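Local coordinates for siderophore periplasmic binding protein (Thermobifida fusca, PDB 5DH0), which probably binds the ferric siderophore fuscachelin outside the membrane and delivers it for uptake, as in other iron-siderophore binding proteins, at residues Ile99-Val113 with Leu126-Asp138. Numbering follows the deposited sequence.
Sequences IAEAQPDLIIGGVRV and LEKIAPTVFFDFD
I107 to R112 pairs in parallel with T132 to F137, and the strand axes come within 4.6 Å at 29°. Seven backbone hydrogen bonds join the two segments, from I107 N to P131 O at 2.9 Å through to V113 N to F137 O. Helix 116-126 makes this a beta-alpha-beta crossover, with 132-137 outermost in its sheet within this chain. On the face of I107 and V111, the CG2 of V111 meets F134 CD1 at 3.7 Å, and Y119 of the crossover helix meets the same ring edge-to-face. G109 O lies at the edge of the F134 ring. The V111 and D136 side chains lie side by side, V111 CG1 3.5 Å from D136 OD1, while D136 OD2 is hydrogen-bonded to H116 ND1. F137 has CG between its backbone N and carbonyl carbon (chi1 65°), which swings the ring back over strand 106-112. R112 CA sits over one ring face in a CH-pi contact, 4.3 Å from the centroid, and R112 CG lies 3.6 Å from F137 CZ. With an alanine here, R112 CA and CG would probably lose the ring they pack on, and F50 its edge-to-face partner. At the other end, I129 CD1 packs on I99 CG2 at 3.7 Å. The contact is mainly backbone hydrogen bonds with mostly apolar side chains around them, and R112 NH1 forms a salt bridge with E49.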
# COMPACT_ATOMS: atom_id res chain seq x y z
N ILE A 99 -40.02 -22.01 20.58
CA ILE A 99 -39.26 -21.70 21.77
C ILE A 99 -40.00 -22.17 23.01
O ILE A 99 -39.41 -22.78 23.90
CB ILE A 99 -38.95 -20.20 21.89
CG1 ILE A 99 -37.99 -19.80 20.77
CG2 ILE A 99 -38.38 -19.88 23.27
CD1 ILE A 99 -37.52 -18.37 20.85
N ALA A 100 -41.31 -21.92 23.06
CA ALA A 100 -42.11 -22.37 24.19
C ALA A 100 -42.14 -23.90 24.26
O ALA A 100 -42.10 -24.49 25.34
CB ALA A 100 -43.51 -21.79 24.11
N GLU A 101 -42.18 -24.57 23.10
CA GLU A 101 -42.19 -26.03 23.11
C GLU A 101 -40.87 -26.61 23.64
O GLU A 101 -40.87 -27.65 24.29
CB GLU A 101 -42.49 -26.57 21.72
CG GLU A 101 -43.97 -26.95 21.54
CD GLU A 101 -44.25 -27.56 20.18
OE1 GLU A 101 -44.50 -26.79 19.23
OE2 GLU A 101 -44.21 -28.81 20.07
N ALA A 102 -39.75 -25.93 23.38
CA ALA A 102 -38.46 -26.36 23.91
C ALA A 102 -38.37 -26.18 25.43
O ALA A 102 -37.53 -26.80 26.07
CB ALA A 102 -37.33 -25.60 23.24
N GLN A 103 -39.23 -25.35 26.01
CA GLN A 103 -39.27 -25.11 27.46
C GLN A 103 -37.92 -24.69 28.06
O GLN A 103 -37.35 -25.39 28.90
CB GLN A 103 -39.79 -26.35 28.18
CG GLN A 103 -41.30 -26.47 28.11
CD GLN A 103 -41.82 -27.82 28.53
OE1 GLN A 103 -42.74 -27.90 29.35
NE2 GLN A 103 -41.27 -28.90 27.96
N PRO A 104 -37.40 -23.53 27.63
CA PRO A 104 -36.11 -23.08 28.15
C PRO A 104 -36.26 -22.50 29.53
O PRO A 104 -37.36 -22.10 29.89
CB PRO A 104 -35.71 -21.99 27.15
CG PRO A 104 -37.02 -21.41 26.71
CD PRO A 104 -37.98 -22.58 26.66
N ASP A 105 -35.17 -22.45 30.30
CA ASP A 105 -35.14 -21.65 31.53
C ASP A 105 -34.28 -20.40 31.31
O ASP A 105 -34.23 -19.51 32.17
CB ASP A 105 -34.62 -22.48 32.72
CG ASP A 105 -33.21 -23.02 32.50
OD1 ASP A 105 -32.67 -22.92 31.38
OD2 ASP A 105 -32.63 -23.59 33.47
N LEU A 106 -33.62 -20.35 30.16
CA LEU A 106 -32.84 -19.18 29.77
C LEU A 106 -32.69 -19.08 28.26
O LEU A 106 -32.28 -20.05 27.60
CB LEU A 106 -31.47 -19.20 30.42
CG LEU A 106 -30.52 -18.09 29.98
CD1 LEU A 106 -30.97 -16.71 30.46
CD2 LEU A 106 -29.13 -18.39 30.46
N ILE A 107 -33.00 -17.91 27.72
CA ILE A 107 -32.81 -17.61 26.30
C ILE A 107 -31.70 -16.57 26.13
O ILE A 107 -31.72 -15.52 26.79
CB ILE A 107 -34.09 -17.08 25.69
CG1 ILE A 107 -35.22 -18.07 25.92
CG2 ILE A 107 -33.90 -16.80 24.21
CD1 ILE A 107 -36.60 -17.47 25.71
N ILE A 108 -30.72 -16.86 25.27
CA ILE A 108 -29.60 -15.95 25.06
C ILE A 108 -29.33 -15.64 23.58
O ILE A 108 -29.71 -16.40 22.69
CB ILE A 108 -28.29 -16.50 25.70
CG1 ILE A 108 -27.82 -17.77 24.99
CG2 ILE A 108 -28.45 -16.75 27.19
CD1 ILE A 108 -26.34 -18.04 25.20
N GLY A 109 -28.68 -14.50 23.32
CA GLY A 109 -28.23 -14.15 21.98
C GLY A 109 -27.57 -12.78 21.84
O GLY A 109 -27.70 -11.91 22.71
N GLY A 110 -26.85 -12.59 20.74
CA GLY A 110 -26.34 -11.28 20.36
C GLY A 110 -27.32 -10.46 19.53
O GLY A 110 -28.10 -11.01 18.76
N VAL A 111 -27.27 -9.14 19.69
CA VAL A 111 -28.10 -8.23 18.89
C VAL A 111 -27.24 -7.13 18.28
O VAL A 111 -26.56 -6.40 19.00
CB VAL A 111 -29.21 -7.57 19.74
CG1 VAL A 111 -29.95 -6.53 18.92
CG2 VAL A 111 -30.18 -8.59 20.26
N ARG A 112 -27.28 -6.98 16.96
CA ARG A 112 -26.64 -5.82 16.33
C ARG A 112 -27.22 -4.53 16.94
O ARG A 112 -28.43 -4.35 17.00
CB ARG A 112 -26.83 -5.85 14.82
CG ARG A 112 -25.98 -6.92 14.14
CD ARG A 112 -26.45 -7.22 12.73
NE ARG A 112 -25.73 -8.35 12.17
CZ ARG A 112 -26.09 -9.62 12.35
NH1 ARG A 112 -27.15 -9.90 13.10
NH2 ARG A 112 -25.38 -10.59 11.81
N VAL A 113 -26.34 -3.63 17.39
CA VAL A 113 -26.78 -2.45 18.13
C VAL A 113 -27.77 -1.58 17.34
O VAL A 113 -28.59 -0.88 17.93
CB VAL A 113 -25.56 -1.60 18.59
CG1 VAL A 113 -24.88 -0.93 17.41
CG2 VAL A 113 -25.95 -0.59 19.67
N LEU A 126 -40.39 -12.68 24.49
CA LEU A 126 -39.65 -13.87 24.90
C LEU A 126 -39.63 -14.08 26.41
O LEU A 126 -39.44 -15.20 26.88
CB LEU A 126 -38.21 -13.80 24.39
CG LEU A 126 -38.02 -13.90 22.88
CD1 LEU A 126 -36.61 -13.51 22.51
CD2 LEU A 126 -38.31 -15.30 22.40
N GLU A 127 -39.83 -13.01 27.17
CA GLU A 127 -39.75 -13.14 28.62
C GLU A 127 -41.06 -13.63 29.23
O GLU A 127 -41.12 -13.95 30.41
CB GLU A 127 -39.31 -11.83 29.25
CG GLU A 127 -37.84 -11.84 29.57
CD GLU A 127 -37.31 -10.49 29.95
OE1 GLU A 127 -38.03 -9.49 29.71
OE2 GLU A 127 -36.17 -10.43 30.48
N LYS A 128 -42.09 -13.70 28.40
CA LYS A 128 -43.32 -14.39 28.79
C LYS A 128 -43.02 -15.88 28.86
O LYS A 128 -43.67 -16.62 29.60
CB LYS A 128 -44.45 -14.08 27.80
CG LYS A 128 -44.78 -12.60 27.72
CD LYS A 128 -46.18 -12.34 27.18
CE LYS A 128 -46.22 -12.39 25.67
NZ LYS A 128 -47.57 -12.01 25.15
N ILE A 129 -42.01 -16.31 28.11
CA ILE A 129 -41.58 -17.70 28.10
C ILE A 129 -40.50 -17.99 29.13
O ILE A 129 -40.61 -18.94 29.91
CB ILE A 129 -41.03 -18.11 26.73
CG1 ILE A 129 -42.08 -17.92 25.64
CG2 ILE A 129 -40.52 -19.55 26.77
CD1 ILE A 129 -41.58 -18.26 24.24
N ALA A 130 -39.44 -17.18 29.14
CA ALA A 130 -38.30 -17.42 30.01
C ALA A 130 -37.42 -16.18 30.17
O ALA A 130 -37.53 -15.24 29.38
CB ALA A 130 -37.47 -18.60 29.47
N PRO A 131 -36.56 -16.15 31.20
CA PRO A 131 -35.59 -15.05 31.27
C PRO A 131 -34.80 -14.92 29.96
O PRO A 131 -34.29 -15.91 29.43
CB PRO A 131 -34.69 -15.46 32.43
CG PRO A 131 -35.54 -16.30 33.29
CD PRO A 131 -36.49 -17.03 32.38
N THR A 132 -34.70 -13.70 29.44
CA THR A 132 -34.05 -13.49 28.16
C THR A 132 -32.89 -12.50 28.24
O THR A 132 -33.07 -11.36 28.68
CB THR A 132 -35.06 -13.00 27.12
OG1 THR A 132 -36.12 -13.95 27.01
CG2 THR A 132 -34.39 -12.82 25.76
N VAL A 133 -31.71 -12.93 27.80
CA VAL A 133 -30.50 -12.10 27.85
C VAL A 133 -29.95 -11.80 26.47
O VAL A 133 -29.44 -12.69 25.79
CB VAL A 133 -29.38 -12.76 28.66
CG1 VAL A 133 -28.12 -11.89 28.62
CG2 VAL A 133 -29.82 -12.97 30.09
N PHE A 134 -30.06 -10.53 26.07
CA PHE A 134 -29.50 -10.00 24.83
C PHE A 134 -28.34 -9.03 25.09
O PHE A 134 -28.45 -8.14 25.95
CB PHE A 134 -30.56 -9.27 24.02
CG PHE A 134 -31.59 -10.17 23.39
CD1 PHE A 134 -31.20 -11.25 22.62
CD2 PHE A 134 -32.94 -9.90 23.53
CE1 PHE A 134 -32.15 -12.07 22.02
CE2 PHE A 134 -33.90 -10.70 22.93
CZ PHE A 134 -33.50 -11.79 22.17
N PHE A 135 -27.23 -9.17 24.36
CA PHE A 135 -26.19 -8.16 24.37
C PHE A 135 -26.04 -7.50 23.00
O PHE A 135 -25.87 -8.18 21.97
CB PHE A 135 -24.85 -8.74 24.80
CG PHE A 135 -24.79 -9.08 26.24
CD1 PHE A 135 -24.95 -10.38 26.66
CD2 PHE A 135 -24.59 -8.10 27.19
CE1 PHE A 135 -24.90 -10.71 28.00
CE2 PHE A 135 -24.55 -8.42 28.53
CZ PHE A 135 -24.71 -9.73 28.93
N ASP A 136 -26.12 -6.18 22.99
CA ASP A 136 -25.85 -5.40 21.79
C ASP A 136 -24.36 -5.40 21.48
O ASP A 136 -23.52 -5.39 22.38
CB ASP A 136 -26.32 -3.95 21.95
CG ASP A 136 -27.83 -3.85 22.11
OD1 ASP A 136 -28.55 -4.20 21.16
OD2 ASP A 136 -28.28 -3.39 23.18
N PHE A 137 -24.04 -5.42 20.20
CA PHE A 137 -22.66 -5.26 19.79
C PHE A 137 -22.63 -4.39 18.56
O PHE A 137 -23.57 -4.36 17.77
CB PHE A 137 -21.99 -6.61 19.52
CG PHE A 137 -22.59 -7.35 18.35
CD1 PHE A 137 -22.01 -7.27 17.09
CD2 PHE A 137 -23.72 -8.15 18.52
CE1 PHE A 137 -22.57 -7.96 16.01
CE2 PHE A 137 -24.27 -8.84 17.45
CZ PHE A 137 -23.69 -8.74 16.19
N ASP A 138 -21.54 -3.66 18.40
CA ASP A 138 -21.36 -2.85 17.22
C ASP A 138 -20.27 -3.45 16.34
O ASP A 138 -19.37 -4.12 16.82
CB ASP A 138 -21.01 -1.41 17.62
CG ASP A 138 -20.87 -0.50 16.43
OD1 ASP A 138 -21.83 -0.41 15.64
OD2 ASP A 138 -19.78 0.08 16.26